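Local coordinates for hypothetical protein (Pseudomonas aeruginosa, PDB 2H9F) that probably isomerises methylaconitate as a PrpF family isomerase, at residues I219-G233 against H275-D287. Residues are numbered along the deposited sequence; the frame is centred on the assembly and turned at random.
Sequences IPTVFVNAEEIGYRG and HTPKIAFVAPPRD. With SO4 (sulfate ion), chain F.
Six backbone hydrogen bonds tie strand 220-225 to strand 278-283, running from Lys278 N to Pro220 O at one end to Ala226 N to Val282 O (2.8 Å) at the other. Val222 and Val224 each use both N and O toward this strand, N to the carbonyl of Lys278 or Ala280 and O to the amide of Ala280 or Val282; Val222 N to Lys278 O is almost straight (178°). A water accepts from Glu227 N and donates to Val282 O, giving that carbonyl a second partner beside Ala226 N. This is a parallel pair inside a mixed sheet: strand 208-216 pairs antiparallel with the other edge of 220-225, and strand 303-309 antiparallel with that of 278-283, while helix 244-260 packs over Ile279. Apolar contacts flank it on both faces. On one, Phe223 CD1 meets Val282 CG1 at 3.8 Å and also Ala280 CB. On the other, the Phe281 ring, its CG wedged between backbone N and carbonyl carbon (chi1 50°), takes Ala226 CB at its edge (3.8 Å from CD2); its CE2 touches Tyr231 CB, and Phe250 of the helix meets the same ring. Farther out, Arg286 CD sits over the centre of the Arg232 guanidinium, the two guanidinium planes 20° apart, which brings like charges close, Arg232 NH1 lying 3.6 Å from Arg286 NE. Near the strand starts, Ile219 CD1 touches Thr276 CG2 (3.7 Å), and O4 of a sulfate ion, probably from the crystallisation liquor, accepts from His275 ND1 and Lys278 NZ; Lys278 NZ also hydrogen-bonds to Ser309 OG.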
# COMPACT_ATOMS: atom_id res chain seq x y z
N ILE A 219 -15.47 -5.24 -24.14
CA ILE A 219 -15.99 -6.42 -23.47
C ILE A 219 -17.33 -6.73 -24.15
O ILE A 219 -18.00 -5.82 -24.58
CB ILE A 219 -16.15 -6.17 -21.96
CG1 ILE A 219 -16.38 -7.49 -21.22
CG2 ILE A 219 -17.26 -5.21 -21.66
CD1 ILE A 219 -15.96 -7.43 -19.73
N PRO A 220 -17.70 -8.01 -24.29
CA PRO A 220 -19.04 -8.30 -24.80
C PRO A 220 -20.10 -7.62 -23.92
O PRO A 220 -20.09 -7.80 -22.71
CB PRO A 220 -19.12 -9.82 -24.70
CG PRO A 220 -17.70 -10.24 -24.92
CD PRO A 220 -16.98 -9.24 -24.01
N THR A 221 -20.92 -6.77 -24.54
CA THR A 221 -21.93 -6.02 -23.85
C THR A 221 -23.26 -6.11 -24.60
O THR A 221 -23.32 -6.02 -25.83
CB THR A 221 -21.50 -4.51 -23.73
OG1 THR A 221 -20.16 -4.42 -23.23
CG2 THR A 221 -22.43 -3.74 -22.80
N VAL A 222 -24.31 -6.32 -23.82
CA VAL A 222 -25.68 -6.22 -24.28
C VAL A 222 -26.25 -4.87 -23.88
O VAL A 222 -26.37 -4.56 -22.69
CB VAL A 222 -26.57 -7.33 -23.67
CG1 VAL A 222 -27.92 -7.29 -24.33
CG2 VAL A 222 -25.93 -8.72 -23.84
N PHE A 223 -26.57 -4.04 -24.88
CA PHE A 223 -27.18 -2.72 -24.64
C PHE A 223 -28.67 -2.70 -24.95
O PHE A 223 -29.06 -3.10 -26.02
CB PHE A 223 -26.55 -1.60 -25.52
CG PHE A 223 -25.14 -1.18 -25.12
CD1 PHE A 223 -24.92 -0.34 -24.06
CD2 PHE A 223 -24.04 -1.64 -25.84
CE1 PHE A 223 -23.63 0.07 -23.74
CE2 PHE A 223 -22.75 -1.25 -25.51
CZ PHE A 223 -22.55 -0.39 -24.45
N VAL A 224 -29.46 -2.05 -24.10
CA VAL A 224 -30.89 -1.88 -24.35
C VAL A 224 -31.30 -0.46 -24.05
O VAL A 224 -30.57 0.22 -23.41
CB VAL A 224 -31.72 -2.88 -23.52
CG1 VAL A 224 -31.38 -4.35 -23.95
CG2 VAL A 224 -31.50 -2.70 -22.02
N ASN A 225 -32.46 -0.05 -24.54
CA ASN A 225 -33.00 1.26 -24.29
C ASN A 225 -33.69 1.26 -22.96
O ASN A 225 -34.64 0.49 -22.74
CB ASN A 225 -34.01 1.62 -25.39
CG ASN A 225 -33.34 2.03 -26.71
OD1 ASN A 225 -32.28 2.66 -26.70
ND2 ASN A 225 -33.97 1.67 -27.83
N ALA A 226 -33.24 2.16 -22.10
CA ALA A 226 -33.88 2.44 -20.81
C ALA A 226 -35.40 2.43 -20.89
O ALA A 226 -36.08 1.71 -20.14
CB ALA A 226 -33.40 3.75 -20.27
N GLU A 227 -35.95 3.21 -21.81
CA GLU A 227 -37.40 3.40 -21.85
C GLU A 227 -38.12 2.07 -22.07
O GLU A 227 -39.10 1.76 -21.39
CB GLU A 227 -37.80 4.38 -22.95
CG GLU A 227 -39.28 4.83 -22.85
CD GLU A 227 -39.74 5.75 -24.02
OE1 GLU A 227 -38.96 6.65 -24.45
OE2 GLU A 227 -40.90 5.57 -24.49
N GLU A 228 -37.61 1.28 -23.00
CA GLU A 228 -38.29 0.06 -23.36
C GLU A 228 -38.34 -0.92 -22.18
O GLU A 228 -39.31 -1.65 -22.03
CB GLU A 228 -37.65 -0.58 -24.59
CG GLU A 228 -38.58 -1.58 -25.26
CD GLU A 228 -38.02 -2.22 -26.52
OE1 GLU A 228 -36.91 -1.83 -26.97
OE2 GLU A 228 -38.72 -3.11 -27.05
N ILE A 229 -37.30 -0.97 -21.38
CA ILE A 229 -37.26 -1.94 -20.30
C ILE A 229 -37.77 -1.36 -18.99
O ILE A 229 -37.66 -1.98 -17.95
CB ILE A 229 -35.84 -2.50 -20.07
CG1 ILE A 229 -34.89 -1.40 -19.61
CG2 ILE A 229 -35.35 -3.22 -21.33
CD1 ILE A 229 -33.62 -1.95 -19.04
N GLY A 230 -38.29 -0.14 -19.06
CA GLY A 230 -39.07 0.43 -17.97
C GLY A 230 -38.31 1.37 -17.09
O GLY A 230 -38.75 1.64 -15.98
N TYR A 231 -37.18 1.86 -17.58
CA TYR A 231 -36.33 2.75 -16.83
C TYR A 231 -36.18 4.09 -17.54
O TYR A 231 -36.46 4.25 -18.72
CB TYR A 231 -34.94 2.13 -16.57
CG TYR A 231 -35.00 0.98 -15.59
CD1 TYR A 231 -35.47 -0.26 -15.98
CD2 TYR A 231 -34.66 1.15 -14.26
CE1 TYR A 231 -35.56 -1.32 -15.09
CE2 TYR A 231 -34.74 0.09 -13.35
CZ TYR A 231 -35.20 -1.14 -13.77
OH TYR A 231 -35.31 -2.19 -12.89
N ARG A 232 -35.72 5.05 -16.76
CA ARG A 232 -35.64 6.43 -17.15
C ARG A 232 -34.24 6.69 -17.68
O ARG A 232 -34.04 7.55 -18.52
CB ARG A 232 -35.92 7.24 -15.91
CG ARG A 232 -35.70 8.66 -16.04
CD ARG A 232 -36.78 9.30 -16.75
NE ARG A 232 -36.77 10.71 -16.35
CZ ARG A 232 -37.32 11.68 -17.06
NH1 ARG A 232 -38.00 11.41 -18.19
NH2 ARG A 232 -37.19 12.92 -16.62
N GLY A 233 -33.26 5.95 -17.17
CA GLY A 233 -31.87 6.07 -17.60
C GLY A 233 -31.00 6.86 -16.65
O GLY A 233 -29.80 6.90 -16.83
N HIS A 275 -19.39 -12.76 -15.46
CA HIS A 275 -18.54 -11.61 -15.82
C HIS A 275 -18.84 -11.03 -17.18
O HIS A 275 -18.73 -9.83 -17.36
CB HIS A 275 -17.06 -11.96 -15.76
CG HIS A 275 -16.56 -12.25 -14.38
ND1 HIS A 275 -16.13 -11.27 -13.52
CD2 HIS A 275 -16.45 -13.42 -13.71
CE1 HIS A 275 -15.76 -11.82 -12.38
NE2 HIS A 275 -15.95 -13.12 -12.46
N THR A 276 -19.18 -11.88 -18.14
CA THR A 276 -19.53 -11.43 -19.48
C THR A 276 -20.75 -12.21 -19.96
O THR A 276 -20.92 -13.35 -19.56
CB THR A 276 -18.39 -11.62 -20.49
OG1 THR A 276 -18.11 -13.02 -20.66
CG2 THR A 276 -17.14 -10.92 -20.05
N PRO A 277 -21.58 -11.60 -20.81
CA PRO A 277 -21.50 -10.21 -21.25
C PRO A 277 -21.93 -9.29 -20.12
O PRO A 277 -22.55 -9.74 -19.18
CB PRO A 277 -22.50 -10.15 -22.40
CG PRO A 277 -23.51 -11.14 -22.04
CD PRO A 277 -22.69 -12.30 -21.49
N LYS A 278 -21.56 -8.02 -20.20
CA LYS A 278 -22.19 -7.01 -19.35
C LYS A 278 -23.56 -6.63 -19.91
O LYS A 278 -23.88 -6.97 -21.05
CB LYS A 278 -21.31 -5.77 -19.24
CG LYS A 278 -19.87 -6.07 -18.74
CD LYS A 278 -19.85 -6.85 -17.44
CE LYS A 278 -18.49 -6.86 -16.73
NZ LYS A 278 -18.55 -7.63 -15.40
N ILE A 279 -24.36 -5.92 -19.10
CA ILE A 279 -25.70 -5.50 -19.47
C ILE A 279 -25.80 -4.04 -19.09
O ILE A 279 -25.46 -3.66 -17.98
CB ILE A 279 -26.82 -6.35 -18.74
CG1 ILE A 279 -28.23 -5.79 -18.98
CG2 ILE A 279 -26.61 -6.46 -17.25
CD1 ILE A 279 -28.71 -5.92 -20.40
N ALA A 280 -26.22 -3.21 -20.04
CA ALA A 280 -26.33 -1.77 -19.76
C ALA A 280 -27.54 -1.23 -20.51
O ALA A 280 -27.95 -1.77 -21.53
CB ALA A 280 -25.08 -1.04 -20.21
N PHE A 281 -28.09 -0.14 -19.99
CA PHE A 281 -29.19 0.49 -20.63
C PHE A 281 -28.84 1.94 -20.84
O PHE A 281 -28.16 2.55 -20.00
CB PHE A 281 -30.52 0.34 -19.86
CG PHE A 281 -30.48 0.68 -18.39
CD1 PHE A 281 -29.94 -0.20 -17.47
CD2 PHE A 281 -31.08 1.86 -17.90
CE1 PHE A 281 -29.96 0.10 -16.10
CE2 PHE A 281 -31.08 2.17 -16.54
CZ PHE A 281 -30.53 1.31 -15.64
N VAL A 282 -29.32 2.46 -21.97
CA VAL A 282 -29.00 3.79 -22.47
C VAL A 282 -30.25 4.65 -22.67
O VAL A 282 -31.37 4.15 -22.85
CB VAL A 282 -28.22 3.69 -23.83
CG1 VAL A 282 -26.98 2.85 -23.64
CG2 VAL A 282 -29.09 3.14 -24.95
N ALA A 283 -30.03 5.96 -22.69
CA ALA A 283 -31.09 6.90 -22.91
C ALA A 283 -30.53 8.21 -23.45
O ALA A 283 -29.36 8.56 -23.25
CB ALA A 283 -31.86 7.15 -21.61
N PRO A 284 -31.36 8.96 -24.15
CA PRO A 284 -30.95 10.32 -24.48
C PRO A 284 -30.74 11.11 -23.22
O PRO A 284 -31.25 10.73 -22.17
CB PRO A 284 -32.13 10.88 -25.25
CG PRO A 284 -33.14 9.80 -25.37
CD PRO A 284 -32.71 8.61 -24.63
N PRO A 285 -30.00 12.21 -23.33
CA PRO A 285 -29.66 13.00 -22.18
C PRO A 285 -30.83 13.64 -21.47
O PRO A 285 -31.81 14.05 -22.05
CB PRO A 285 -28.69 14.04 -22.74
CG PRO A 285 -28.75 13.96 -24.16
CD PRO A 285 -29.39 12.70 -24.57
N ARG A 286 -30.66 13.76 -20.17
CA ARG A 286 -31.68 14.19 -19.27
C ARG A 286 -30.89 14.68 -18.10
O ARG A 286 -29.89 14.08 -17.72
CB ARG A 286 -32.46 12.97 -18.82
CG ARG A 286 -33.95 13.07 -18.97
CD ARG A 286 -34.49 11.72 -19.38
NE ARG A 286 -35.33 11.85 -20.57
CZ ARG A 286 -35.42 10.93 -21.53
NH1 ARG A 286 -34.72 9.80 -21.45
NH2 ARG A 286 -36.20 11.15 -22.60
N ASP A 287 -31.34 15.77 -17.51
CA ASP A 287 -30.80 16.21 -16.27
C ASP A 287 -31.03 15.18 -15.19
O ASP A 287 -32.11 14.57 -15.12
CB ASP A 287 -31.52 17.49 -15.77
CG ASP A 287 -31.42 18.66 -16.71
OD1 ASP A 287 -30.74 18.59 -17.73
OD2 ASP A 287 -32.03 19.70 -16.40
S SO4 F . -14.90 -8.35 -15.41
O1 SO4 F . -14.58 -9.42 -16.36
O2 SO4 F . -13.79 -8.04 -14.50
O3 SO4 F . -15.09 -7.14 -16.22
O4 SO4 F . -16.11 -8.72 -14.64
O HOH W 1 -34.33 5.13 -23.32